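Local structure of FMN-binding protein (3IN6) at residues 34-39 with 44-49; 69-74 with 129-134; 49-54 with 61-66. The protein binds flavin mononucleotide non-covalently as a flavoprotein, although the reaction it may catalyse is not established. All coordinates share one frame; numbering follows the deposited sequence.

Overall arrangement
Contacts 1 and 3 are hairpins of one antiparallel sheet, and contact 2 packs a helix on it; all three meet one FMN. The hairpin of contact 1 comes first and runs through the shared I49 into that of contact 3; strand 59-64 then leads to helix 68-77, which packs on strand 131-141 in contact 2. The centres of contacts 1 and 2 lie about 11 Å apart, those of 1 and 3 about 13 Å, and those of 2 and 3 about 9 Å. Contacts 1 and 2 hold the phosphate, contact 3 the polar edge of the flavin, with V48 and I49 of contact 1 on one of its faces and the second subunit completing the site.

Contact 1: 34-39 with 44-49; sequences TLSTVD and VNIAVI. With FMN (flavin mononucleotide), chain C.
T37 and N45 stand side by side and point the same way, OG1 of T37 3.7 Å from CB of N45, and the flat amide of N45 goes on to the FMN phosphate. With CG anti to the backbone N (chi1 -166°), the amide leans out from the strand and ND2 gives O3P of FMN a nearly straight hydrogen bond of 2.7 Å, while OD1 is bonded to the hydroxyl of Y99 of the second subunit. The other flat group is the flavin. One of its faces rests on V48, whose CG1 lies 3.3 Å from C7 of FMN, and on I49, whose CD1 comes to 3.7 Å from N1 of FMN; F65 covers the opposite face. V48 O takes a hydrogen bond of 2.6 Å from the ribityl hydroxyl O2' of FMN.

Behind these groups the two strands run antiparallel at 159°. L35 pairs with A47 and T37 with N45, each couple through two backbone hydrogen bonds; L35 N to A47 O measures 2.9 Å. A47 turns its methyl, on the same side as L35, T37 and N45, to O5' of FMN. On the other face, S36 OG lies 3.4 Å from CG1 of I46, and OG is hydrogen-bonded to S36 OG of the second subunit. V38 and V44 meet through their CG2 methyls at 4.2 Å, and V38 also packs on V44 of the second subunit, V44 on its V38.

Of the two faces, that of N45 and A47 lies along the phosphate end of FMN, and that of S36, V38, V44 and I46 is given to the second subunit. Because both oxygen and nitrogen of the N45 amide are bonded, its rotation is fixed, and the phosphate contact is probably tied to subunit association.

Contact 2: 69-74 with 129-134; sequences KTYANL and LKNCLV. With FMN (flavin mononucleotide), chain C.
This is helix-on-sheet packing, made by Y71 and L74 from helix 68-77 against N131 and L133 at the start of strand 131-141. The backbones stay well apart, the axes of the two short segments passing 11.8 Å from each other at an inclination of 50°, and the side chains fill the gap. CG of Y71, anti to its own backbone N (chi1 177°), sets the ring out from the helix, where it meets N131 and L133. The N131 side chain comes over one ring face, offset toward the rim, with OD1 4.0 Å above the ring plane and the amide tilted 33° against the ring; its ND2 lies 3.2 Å from Y71 OH. L133 approaches at the ring edge instead, its CD2 in the ring plane and 3.9 Å from Y71 CE1. The other methyl, L133 CD1, meets L74 CD1 at 3.8 Å, so the leucine bridges two successive turns of the helix.

The polar ends are settled by D105, which accepts from Y71 OH through OD2 and from N131 ND2 through OD1. R64 closes the set: its NH1 bonds N131 OD1 and the arginine makes a cation-pi contact with Y71. Opposite R64, K130 and N131 form a classic beta bulge.

On the FMN side, T70 N and T70 OG1 bond the same phosphate oxygen: N lies 3.0 Å and OG1 2.7 Å from O2P of FMN. The phosphate thus sits by the first turn of the helix, whose dipole would probably favour it.

Around the contact, helix 68-77 lies across the sheet. L74 and T70 rest on L35 and T37 of strand 33-38, N73 ND2 bonds T37 OG1, and L74 and L133 both touch L102 of strand 92-106, the strand next to 131-141.

Contact 3: 49-54 with 61-66; sequences ISVLEM and ICARFG. With FMN (flavin mononucleotide), chain C.
The tight part of this hairpin is at L52 and C62: L52 CD2 presses to 3.4 Å from C62 CB, closer than usual for two carbons. The next pair, E53 and I61, is locked by two backbone bonds, I61 N to E53 O at 2.8 Å and its return. The extended E53 side chain salt-bridges R114 and R118.

Toward the FMN the strands part. V51, the centre of an inverse gamma turn, still takes a bond from A63 N and lays CG1 3.5 Å from A63 CB, but beyond it S50 and R64 turn away and are partly exposed. The flavin fills this opening. S50 N bonds N5 of FMN at 3.0 Å, V51 N bonds O4 of FMN at 2.7 Å, and A63 O receives N3-H; F65 N and G66 N share O2 of FMN. The F65 ring covers one face of the pyrimidine end, with C2 of FMN 3.5 Å above the F65 ring plane, offset toward the rim, and V51 CG2 at the ring edge.

With R97 and L145 of the second subunit also binding FMN, this antiparallel sheet is consistent with a split-barrel flavin-binding fold.

Contact 1: 34-39 with 44-49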
loop_
_atom_site.group_PDB
_atom_site.type_symbol
_atom_site.label_atom_id
_atom_site.label_comp_id
_atom_site.label_asym_id
_atom_site.label_seq_id
_atom_site.Cartn_x
_atom_site.Cartn_y
_atom_site.Cartn_z
ATOM N N THR A 34 1.723 -0.040 -6.112
ATOM C CA THR A 34 0.383 0.085 -5.555
ATOM C C THR A 34 -0.040 1.524 -5.313
ATOM O O THR A 34 0.812 2.427 -5.250
ATOM C CB THR A 34 0.260 -0.622 -4.163
ATOM O OG1 THR A 34 1.054 0.081 -3.182
ATOM C CG2 THR A 34 0.648 -2.088 -4.245
ATOM N N LEU A 35 -1.356 1.714 -5.160
ATOM C CA LEU A 35 -1.965 3.027 -4.855
ATOM C C LEU A 35 -2.911 2.807 -3.662
ATOM O O LEU A 35 -3.873 2.033 -3.741
ATOM C CB LEU A 35 -2.713 3.606 -6.066
ATOM C CG LEU A 35 -3.556 4.889 -5.820
ATOM C CD1 LEU A 35 -2.662 6.004 -5.289
ATOM C CD2 LEU A 35 -4.288 5.362 -7.115
ATOM N N SER A 36 -2.607 3.452 -2.543
ATOM C CA SER A 36 -3.414 3.314 -1.361
ATOM C C SER A 36 -4.304 4.558 -1.334
ATOM O O SER A 36 -3.822 5.664 -1.582
ATOM C CB SER A 36 -2.537 3.185 -0.098
ATOM O OG SER A 36 -1.721 2.031 -0.146
ATOM N N THR A 37 -5.591 4.353 -1.058
ATOM C CA THR A 37 -6.615 5.421 -1.033
ATOM C C THR A 37 -7.468 5.319 0.224
ATOM O O THR A 37 -7.268 4.416 1.016
ATOM C CB THR A 37 -7.518 5.340 -2.297
ATOM O OG1 THR A 37 -8.180 4.059 -2.355
ATOM C CG2 THR A 37 -6.674 5.555 -3.596
ATOM N N VAL A 38 -8.408 6.257 0.408
ATOM C CA VAL A 38 -9.284 6.299 1.573
ATOM C C VAL A 38 -10.626 6.942 1.215
ATOM O O VAL A 38 -10.677 7.747 0.290
ATOM C CB VAL A 38 -8.655 7.150 2.726
ATOM C CG1 VAL A 38 -8.541 8.606 2.319
ATOM C CG2 VAL A 38 -9.471 7.025 4.020
ATOM N N ASP A 39 -11.702 6.566 1.926
ATOM C CA ASP A 39 -13.020 7.196 1.735
ATOM C C ASP A 39 -13.315 8.166 2.874
ATOM O O ASP A 39 -12.498 8.290 3.799
ATOM C CB ASP A 39 -14.166 6.174 1.560
ATOM C CG ASP A 39 -14.611 5.502 2.867
ATOM O OD1 ASP A 39 -14.000 5.678 3.948
ATOM O OD2 ASP A 39 -15.621 4.781 2.797
ATOM N N VAL A 44 -9.594 2.656 4.534
ATOM C CA VAL A 44 -8.454 2.679 3.630
ATOM C C VAL A 44 -8.481 1.484 2.686
ATOM O O VAL A 44 -8.867 0.385 3.064
ATOM C CB VAL A 44 -7.120 2.671 4.434
ATOM C CG1 VAL A 44 -5.915 2.710 3.510
ATOM C CG2 VAL A 44 -7.077 3.840 5.408
ATOM N N ASN A 45 -8.104 1.724 1.441
ATOM C CA ASN A 45 -7.973 0.674 0.448
ATOM C C ASN A 45 -6.585 0.755 -0.144
ATOM O O ASN A 45 -5.917 1.793 -0.054
ATOM C CB ASN A 45 -8.990 0.852 -0.690
ATOM C CG ASN A 45 -9.109 -0.397 -1.572
ATOM O OD1 ASN A 45 -9.077 -1.507 -1.064
ATOM N ND2 ASN A 45 -9.253 -0.213 -2.887
ATOM N N ILE A 46 -6.170 -0.356 -0.733
ATOM C CA ILE A 46 -4.936 -0.476 -1.491
ATOM C C ILE A 46 -5.209 -1.394 -2.705
ATOM O O ILE A 46 -5.965 -2.373 -2.618
ATOM C CB ILE A 46 -3.787 -1.008 -0.652
ATOM C CG1 ILE A 46 -2.492 -0.987 -1.483
ATOM C CG2 ILE A 46 -4.122 -2.388 -0.093
ATOM C CD1 ILE A 46 -1.263 -1.303 -0.716
ATOM N N ALA A 47 -4.617 -1.048 -3.842
ATOM C CA ALA A 47 -4.805 -1.808 -5.064
ATOM C C ALA A 47 -3.528 -1.768 -5.885
ATOM O O ALA A 47 -2.755 -0.792 -5.806
ATOM C CB ALA A 47 -5.979 -1.223 -5.875
ATOM N N VAL A 48 -3.298 -2.832 -6.656
ATOM C CA VAL A 48 -2.160 -2.887 -7.565
ATOM C C VAL A 48 -2.482 -2.007 -8.790
ATOM O O VAL A 48 -3.530 -2.171 -9.424
ATOM C CB VAL A 48 -1.848 -4.323 -8.007
ATOM C CG1 VAL A 48 -0.709 -4.323 -8.995
ATOM C CG2 VAL A 48 -1.523 -5.193 -6.786
ATOM N N ILE A 49 -1.584 -1.069 -9.091
ATOM C CA ILE A 49 -1.761 -0.101 -10.180
ATOM C C ILE A 49 -0.418 0.188 -10.842
ATOM O O ILE A 49 0.414 0.900 -10.254
ATOM C CB ILE A 49 -2.313 1.253 -9.623
ATOM C CG1 ILE A 49 -3.630 1.038 -8.880
ATOM C CG2 ILE A 49 -2.498 2.275 -10.741
ATOM C CD1 ILE A 49 -4.744 0.339 -9.695
HETATM N N1 FMN C . -6.074 -1.321 -12.662
HETATM C C2 FMN C . -6.128 -0.013 -13.110
HETATM O O2 FMN C . -7.209 0.584 -13.152
HETATM N N3 FMN C . -4.961 0.626 -13.513
HETATM C C4 FMN C . -3.741 -0.035 -13.480
HETATM O O4 FMN C . -2.719 0.567 -13.853
HETATM C C4A FMN C . -3.693 -1.368 -13.041
HETATM N N5 FMN C . -2.491 -2.068 -13.003
HETATM C C5A FMN C . -2.432 -3.385 -12.561
HETATM C C6 FMN C . -1.198 -4.050 -12.527
HETATM C C7 FMN C . -1.129 -5.376 -12.092
HETATM C C7M FMN C . 0.201 -6.066 -12.068
HETATM C C8 FMN C . -2.289 -6.043 -11.672
HETATM C C8M FMN C . -2.233 -7.468 -11.185
HETATM C C9 FMN C . -3.520 -5.373 -11.697
HETATM C C9A FMN C . -3.603 -4.036 -12.149
HETATM N N10 FMN C . -4.819 -3.336 -12.181
HETATM C C10 FMN C . -4.866 -2.013 -12.632
HETATM C "C1'" FMN C . -6.111 -4.002 -11.761
HETATM C "C2'" FMN C . -6.537 -3.643 -10.338
HETATM O "O2'" FMN C . -5.498 -3.917 -9.423
HETATM C "C3'" FMN C . -7.814 -4.420 -9.993
HETATM O "O3'" FMN C . -8.882 -3.880 -10.746
HETATM C "C4'" FMN C . -8.164 -4.408 -8.500
HETATM O "O4'" FMN C . -9.182 -5.349 -8.243
HETATM C "C5'" FMN C . -8.651 -3.049 -8.027
HETATM O "O5'" FMN C . -8.879 -3.094 -6.640
HETATM P P FMN C . -9.977 -2.148 -5.920
HETATM O O1P FMN C . -11.376 -2.576 -6.269
HETATM O O2P FMN C . -9.820 -0.687 -6.309
HETATM O O3P FMN C . -9.754 -2.398 -4.465
#

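Contact 2: 69-74 with 129-134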
loop_
_atom_site.group_PDB
_atom_site.type_symbol
_atom_site.label_atom_id
_atom_site.label_comp_id
_atom_site.label_asym_id
_atom_site.label_seq_id
_atom_site.Cartn_x
_atom_site.Cartn_y
_atom_site.Cartn_z
ATOM N N LYS A 69 -13.110 0.615 -6.468
ATOM C CA LYS A 69 -13.128 1.178 -5.109
ATOM C C LYS A 69 -12.088 2.302 -5.004
ATOM O O LYS A 69 -12.375 3.383 -4.484
ATOM C CB LYS A 69 -12.878 0.069 -4.088
ATOM C CG LYS A 69 -13.048 0.396 -2.585
ATOM C CD LYS A 69 -14.449 0.873 -2.241
ATOM C CE LYS A 69 -15.050 0.160 -0.991
ATOM N NZ LYS A 69 -14.164 0.176 0.182
ATOM N N THR A 70 -10.891 2.038 -5.510
ATOM C CA THR A 70 -9.810 3.037 -5.592
ATOM C C THR A 70 -10.304 4.328 -6.240
ATOM O O THR A 70 -10.078 5.434 -5.719
ATOM C CB THR A 70 -8.636 2.472 -6.402
ATOM O OG1 THR A 70 -8.126 1.338 -5.694
ATOM C CG2 THR A 70 -7.507 3.496 -6.577
ATOM N N TYR A 71 -11.032 4.176 -7.346
ATOM C CA TYR A 71 -11.586 5.319 -8.065
ATOM C C TYR A 71 -12.642 6.046 -7.246
ATOM O O TYR A 71 -12.632 7.278 -7.172
ATOM C CB TYR A 71 -12.190 4.863 -9.400
ATOM C CG TYR A 71 -12.839 5.969 -10.174
ATOM C CD1 TYR A 71 -12.072 6.972 -10.761
ATOM C CD2 TYR A 71 -14.213 6.009 -10.345
ATOM C CE1 TYR A 71 -12.663 7.994 -11.498
ATOM C CE2 TYR A 71 -14.812 7.033 -11.081
ATOM C CZ TYR A 71 -14.030 8.011 -11.652
ATOM O OH TYR A 71 -14.618 9.019 -12.366
ATOM N N ALA A 72 -13.573 5.287 -6.667
ATOM C CA ALA A 72 -14.623 5.866 -5.811
ATOM C C ALA A 72 -14.004 6.638 -4.640
ATOM O O ALA A 72 -14.491 7.703 -4.280
ATOM C CB ALA A 72 -15.564 4.784 -5.285
ATOM N N ASN A 73 -12.961 6.087 -4.024
ATOM C CA ASN A 73 -12.248 6.781 -2.929
ATOM C C ASN A 73 -11.639 8.118 -3.403
ATOM O O ASN A 73 -11.878 9.200 -2.803
ATOM C CB ASN A 73 -11.172 5.879 -2.351
ATOM C CG ASN A 73 -11.747 4.765 -1.489
ATOM O OD1 ASN A 73 -12.910 4.805 -1.088
ATOM N ND2 ASN A 73 -10.924 3.781 -1.180
ATOM N N LEU A 74 -10.921 8.068 -4.519
ATOM C CA LEU A 74 -10.307 9.283 -5.067
ATOM C C LEU A 74 -11.347 10.368 -5.314
ATOM O O LEU A 74 -11.085 11.532 -5.033
ATOM C CB LEU A 74 -9.516 8.980 -6.334
ATOM C CG LEU A 74 -8.271 8.133 -6.077
ATOM C CD1 LEU A 74 -7.677 7.656 -7.407
ATOM C CD2 LEU A 74 -7.227 8.906 -5.206
ATOM N N LEU A 129 -10.058 1.952 -21.505
ATOM C CA LEU A 129 -9.626 3.073 -20.686
ATOM C C LEU A 129 -10.853 3.910 -20.308
ATOM O O LEU A 129 -11.402 4.651 -21.140
ATOM C CB LEU A 129 -8.619 3.915 -21.475
ATOM C CG LEU A 129 -7.857 5.022 -20.759
ATOM C CD1 LEU A 129 -6.939 4.416 -19.720
ATOM C CD2 LEU A 129 -7.054 5.828 -21.765
ATOM N N LYS A 130 -11.289 3.778 -19.055
ATOM C CA LYS A 130 -12.466 4.515 -18.553
ATOM C C LYS A 130 -12.140 5.955 -18.126
ATOM O O LYS A 130 -12.975 6.861 -18.242
ATOM C CB LYS A 130 -13.118 3.746 -17.394
ATOM C CG LYS A 130 -13.716 2.400 -17.819
ATOM C CD LYS A 130 -14.379 1.645 -16.668
ATOM C CE LYS A 130 -13.364 1.263 -15.608
ATOM N NZ LYS A 130 -13.909 0.351 -14.546
ATOM N N ASN A 131 -10.933 6.160 -17.612
ATOM C CA ASN A 131 -10.505 7.476 -17.181
ATOM C C ASN A 131 -8.994 7.604 -17.253
ATOM O O ASN A 131 -8.257 6.617 -17.112
ATOM C CB ASN A 131 -10.843 7.756 -15.690
ATOM C CG ASN A 131 -12.233 7.291 -15.262
ATOM O OD1 ASN A 131 -12.448 6.107 -15.008
ATOM N ND2 ASN A 131 -13.155 8.240 -15.092
ATOM N N CYS A 132 -8.541 8.832 -17.461
ATOM C CA CYS A 132 -7.149 9.147 -17.278
ATOM C C CYS A 132 -7.170 9.945 -15.972
ATOM O O CYS A 132 -7.848 10.972 -15.883
ATOM C CB CYS A 132 -6.576 9.981 -18.411
ATOM S SG CYS A 132 -4.879 10.431 -18.019
ATOM N N LEU A 133 -6.503 9.437 -14.942
ATOM C CA LEU A 133 -6.452 10.132 -13.679
ATOM C C LEU A 133 -5.182 10.965 -13.658
ATOM O O LEU A 133 -4.099 10.455 -13.944
ATOM C CB LEU A 133 -6.480 9.157 -12.496
ATOM C CG LEU A 133 -7.702 8.247 -12.410
ATOM C CD1 LEU A 133 -7.535 7.323 -11.226
ATOM C CD2 LEU A 133 -9.005 9.056 -12.333
ATOM N N VAL A 134 -5.318 12.247 -13.329
ATOM C CA VAL A 134 -4.166 13.128 -13.289
ATOM C C VAL A 134 -3.898 13.476 -11.847
ATOM O O VAL A 134 -4.779 14.025 -11.176
ATOM C CB VAL A 134 -4.402 14.406 -14.125
ATOM C CG1 VAL A 134 -3.129 15.242 -14.177
ATOM C CG2 VAL A 134 -4.882 14.032 -15.551
HETATM N N1 FMN C . -6.074 -1.321 -12.662
HETATM C C2 FMN C . -6.128 -0.013 -13.110
HETATM O O2 FMN C . -7.209 0.584 -13.152
HETATM N N3 FMN C . -4.961 0.626 -13.513
HETATM C C4 FMN C . -3.741 -0.035 -13.480
HETATM O O4 FMN C . -2.719 0.567 -13.853
HETATM C C4A FMN C . -3.693 -1.368 -13.041
HETATM N N5 FMN C . -2.491 -2.068 -13.003
HETATM C C5A FMN C . -2.432 -3.385 -12.561
HETATM C C6 FMN C . -1.198 -4.050 -12.527
HETATM C C7 FMN C . -1.129 -5.376 -12.092
HETATM C C7M FMN C . 0.201 -6.066 -12.068
HETATM C C8 FMN C . -2.289 -6.043 -11.672
HETATM C C8M FMN C . -2.233 -7.468 -11.185
HETATM C C9 FMN C . -3.520 -5.373 -11.697
HETATM C C9A FMN C . -3.603 -4.036 -12.149
HETATM N N10 FMN C . -4.819 -3.336 -12.181
HETATM C C10 FMN C . -4.866 -2.013 -12.632
HETATM C "C1'" FMN C . -6.111 -4.002 -11.761
HETATM C "C2'" FMN C . -6.537 -3.643 -10.338
HETATM O "O2'" FMN C . -5.498 -3.917 -9.423
HETATM C "C3'" FMN C . -7.814 -4.420 -9.993
HETATM O "O3'" FMN C . -8.882 -3.880 -10.746
HETATM C "C4'" FMN C . -8.164 -4.408 -8.500
HETATM O "O4'" FMN C . -9.182 -5.349 -8.243
HETATM C "C5'" FMN C . -8.651 -3.049 -8.027
HETATM O "O5'" FMN C . -8.879 -3.094 -6.640
HETATM P P FMN C . -9.977 -2.148 -5.920
HETATM O O1P FMN C . -11.376 -2.576 -6.269
HETATM O O2P FMN C . -9.820 -0.687 -6.309
HETATM O O3P FMN C . -9.754 -2.398 -4.465
#

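Contact 3: 49-54 with 61-66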
loop_
_atom_site.group_PDB
_atom_site.type_symbol
_atom_site.label_atom_id
_atom_site.label_comp_id
_atom_site.label_asym_id
_atom_site.label_seq_id
_atom_site.Cartn_x
_atom_site.Cartn_y
_atom_site.Cartn_z
ATOM N N ILE A 49 -1.584 -1.069 -9.091
ATOM C CA ILE A 49 -1.761 -0.101 -10.180
ATOM C C ILE A 49 -0.418 0.188 -10.842
ATOM O O ILE A 49 0.414 0.900 -10.254
ATOM C CB ILE A 49 -2.313 1.253 -9.623
ATOM C CG1 ILE A 49 -3.630 1.038 -8.880
ATOM C CG2 ILE A 49 -2.498 2.275 -10.741
ATOM C CD1 ILE A 49 -4.744 0.339 -9.695
ATOM N N SER A 50 -0.195 -0.342 -12.044
ATOM C CA SER A 50 1.080 -0.116 -12.729
ATOM C C SER A 50 1.037 0.623 -14.099
ATOM O O SER A 50 2.113 0.917 -14.637
ATOM C CB SER A 50 1.839 -1.441 -12.886
ATOM O OG SER A 50 1.203 -2.284 -13.829
ATOM N N VAL A 51 -0.137 0.903 -14.690
ATOM C CA VAL A 51 -0.149 1.653 -15.970
ATOM C C VAL A 51 -0.015 3.146 -15.634
ATOM O O VAL A 51 -1.001 3.908 -15.631
ATOM C CB VAL A 51 -1.383 1.373 -16.829
ATOM C CG1 VAL A 51 -1.264 2.117 -18.169
ATOM C CG2 VAL A 51 -1.516 -0.113 -17.079
ATOM N N LEU A 52 1.230 3.551 -15.365
ATOM C CA LEU A 52 1.544 4.906 -14.869
ATOM C C LEU A 52 2.668 5.620 -15.591
ATOM O O LEU A 52 3.549 4.993 -16.194
ATOM C CB LEU A 52 2.053 4.819 -13.427
ATOM C CG LEU A 52 1.237 4.222 -12.305
ATOM C CD1 LEU A 52 2.089 4.295 -11.050
ATOM C CD2 LEU A 52 -0.096 4.976 -12.132
ATOM N N GLU A 53 2.676 6.935 -15.414
ATOM C CA GLU A 53 3.727 7.791 -15.943
ATOM C C GLU A 53 3.849 9.085 -15.138
ATOM O O GLU A 53 2.834 9.760 -14.849
ATOM C CB GLU A 53 3.458 8.098 -17.414
ATOM C CG GLU A 53 4.569 8.867 -18.090
ATOM C CD GLU A 53 4.385 8.959 -19.593
ATOM O OE1 GLU A 53 3.665 8.122 -20.168
ATOM O OE2 GLU A 53 4.992 9.848 -20.201
HETATM N N MSE A 54 5.074 9.408 -14.741
HETATM C CA MSE A 54 5.376 10.664 -14.045
HETATM C C MSE A 54 5.880 11.660 -15.098
HETATM O O MSE A 54 6.742 11.324 -15.920
HETATM C CB MSE A 54 6.393 10.451 -12.933
HETATM C CG MSE A 54 6.998 11.707 -12.370
HETATM SE SE MSE A 54 8.006 11.222 -10.785
HETATM C CE MSE A 54 8.963 12.892 -10.444
ATOM N N ILE A 61 0.254 10.448 -14.036
ATOM C CA ILE A 61 -0.956 10.090 -14.765
ATOM C C ILE A 61 -1.071 8.580 -14.710
ATOM O O ILE A 61 -0.083 7.843 -14.649
ATOM C CB ILE A 61 -1.053 10.638 -16.212
ATOM C CG1 ILE A 61 0.097 10.155 -17.099
ATOM C CG2 ILE A 61 -1.093 12.166 -16.212
ATOM C CD1 ILE A 61 -0.196 10.356 -18.589
ATOM N N CYS A 62 -2.307 8.133 -14.760
ATOM C CA CYS A 62 -2.613 6.756 -14.528
ATOM C C CYS A 62 -3.853 6.346 -15.317
ATOM O O CYS A 62 -4.841 7.106 -15.379
ATOM C CB CYS A 62 -2.850 6.708 -13.021
ATOM S SG CYS A 62 -3.741 5.387 -12.359
ATOM N N ALA A 63 -3.791 5.165 -15.927
ATOM C CA ALA A 63 -4.916 4.626 -16.674
ATOM C C ALA A 63 -5.890 3.990 -15.698
ATOM O O ALA A 63 -5.493 3.168 -14.877
ATOM C CB ALA A 63 -4.450 3.587 -17.665
ATOM N N ARG A 64 -7.155 4.371 -15.765
ATOM C CA ARG A 64 -8.144 3.728 -14.930
ATOM C C ARG A 64 -9.042 2.832 -15.796
ATOM O O ARG A 64 -9.855 3.317 -16.601
ATOM C CB ARG A 64 -8.936 4.753 -14.132
ATOM C CG ARG A 64 -9.820 4.127 -13.061
ATOM C CD ARG A 64 -11.205 3.946 -13.589
ATOM N NE ARG A 64 -12.036 3.018 -12.830
ATOM C CZ ARG A 64 -13.363 3.043 -12.855
ATOM N NH1 ARG A 64 -13.997 3.963 -13.569
ATOM N NH2 ARG A 64 -14.061 2.165 -12.151
ATOM N N PHE A 65 -8.839 1.520 -15.654
ATOM C CA PHE A 65 -9.626 0.515 -16.364
ATOM C C PHE A 65 -10.337 -0.455 -15.404
ATOM O O PHE A 65 -11.414 -0.948 -15.730
ATOM C CB PHE A 65 -8.795 -0.215 -17.429
ATOM C CG PHE A 65 -7.552 -0.887 -16.911
ATOM C CD1 PHE A 65 -6.348 -0.187 -16.822
ATOM C CD2 PHE A 65 -7.563 -2.242 -16.570
ATOM C CE1 PHE A 65 -5.180 -0.822 -16.367
ATOM C CE2 PHE A 65 -6.401 -2.885 -16.111
ATOM C CZ PHE A 65 -5.212 -2.173 -16.010
ATOM N N GLY A 66 -9.741 -0.734 -14.240
ATOM C CA GLY A 66 -10.380 -1.543 -13.201
ATOM C C GLY A 66 -10.477 -0.626 -12.000
ATOM O O GLY A 66 -11.078 0.464 -12.083
HETATM N N1 FMN C . -6.074 -1.321 -12.662
HETATM C C2 FMN C . -6.128 -0.013 -13.110
HETATM O O2 FMN C . -7.209 0.584 -13.152
HETATM N N3 FMN C . -4.961 0.626 -13.513
HETATM C C4 FMN C . -3.741 -0.035 -13.480
HETATM O O4 FMN C . -2.719 0.567 -13.853
HETATM C C4A FMN C . -3.693 -1.368 -13.041
HETATM N N5 FMN C . -2.491 -2.068 -13.003
HETATM C C5A FMN C . -2.432 -3.385 -12.561
HETATM C C6 FMN C . -1.198 -4.050 -12.527
HETATM C C7 FMN C . -1.129 -5.376 -12.092
HETATM C C7M FMN C . 0.201 -6.066 -12.068
HETATM C C8 FMN C . -2.289 -6.043 -11.672
HETATM C C8M FMN C . -2.233 -7.468 -11.185
HETATM C C9 FMN C . -3.520 -5.373 -11.697
HETATM C C9A FMN C . -3.603 -4.036 -12.149
HETATM N N10 FMN C . -4.819 -3.336 -12.181
HETATM C C10 FMN C . -4.866 -2.013 -12.632
HETATM C "C1'" FMN C . -6.111 -4.002 -11.761
HETATM C "C2'" FMN C . -6.537 -3.643 -10.338
HETATM O "O2'" FMN C . -5.498 -3.917 -9.423
HETATM C "C3'" FMN C . -7.814 -4.420 -9.993
HETATM O "O3'" FMN C . -8.882 -3.880 -10.746
HETATM C "C4'" FMN C . -8.164 -4.408 -8.500
HETATM O "O4'" FMN C . -9.182 -5.349 -8.243
HETATM C "C5'" FMN C . -8.651 -3.049 -8.027
HETATM O "O5'" FMN C . -8.879 -3.094 -6.640
HETATM P P FMN C . -9.977 -2.148 -5.920
HETATM O O1P FMN C . -11.376 -2.576 -6.269
HETATM O O2P FMN C . -9.820 -0.687 -6.309
HETATM O O3P FMN C . -9.754 -2.398 -4.465
#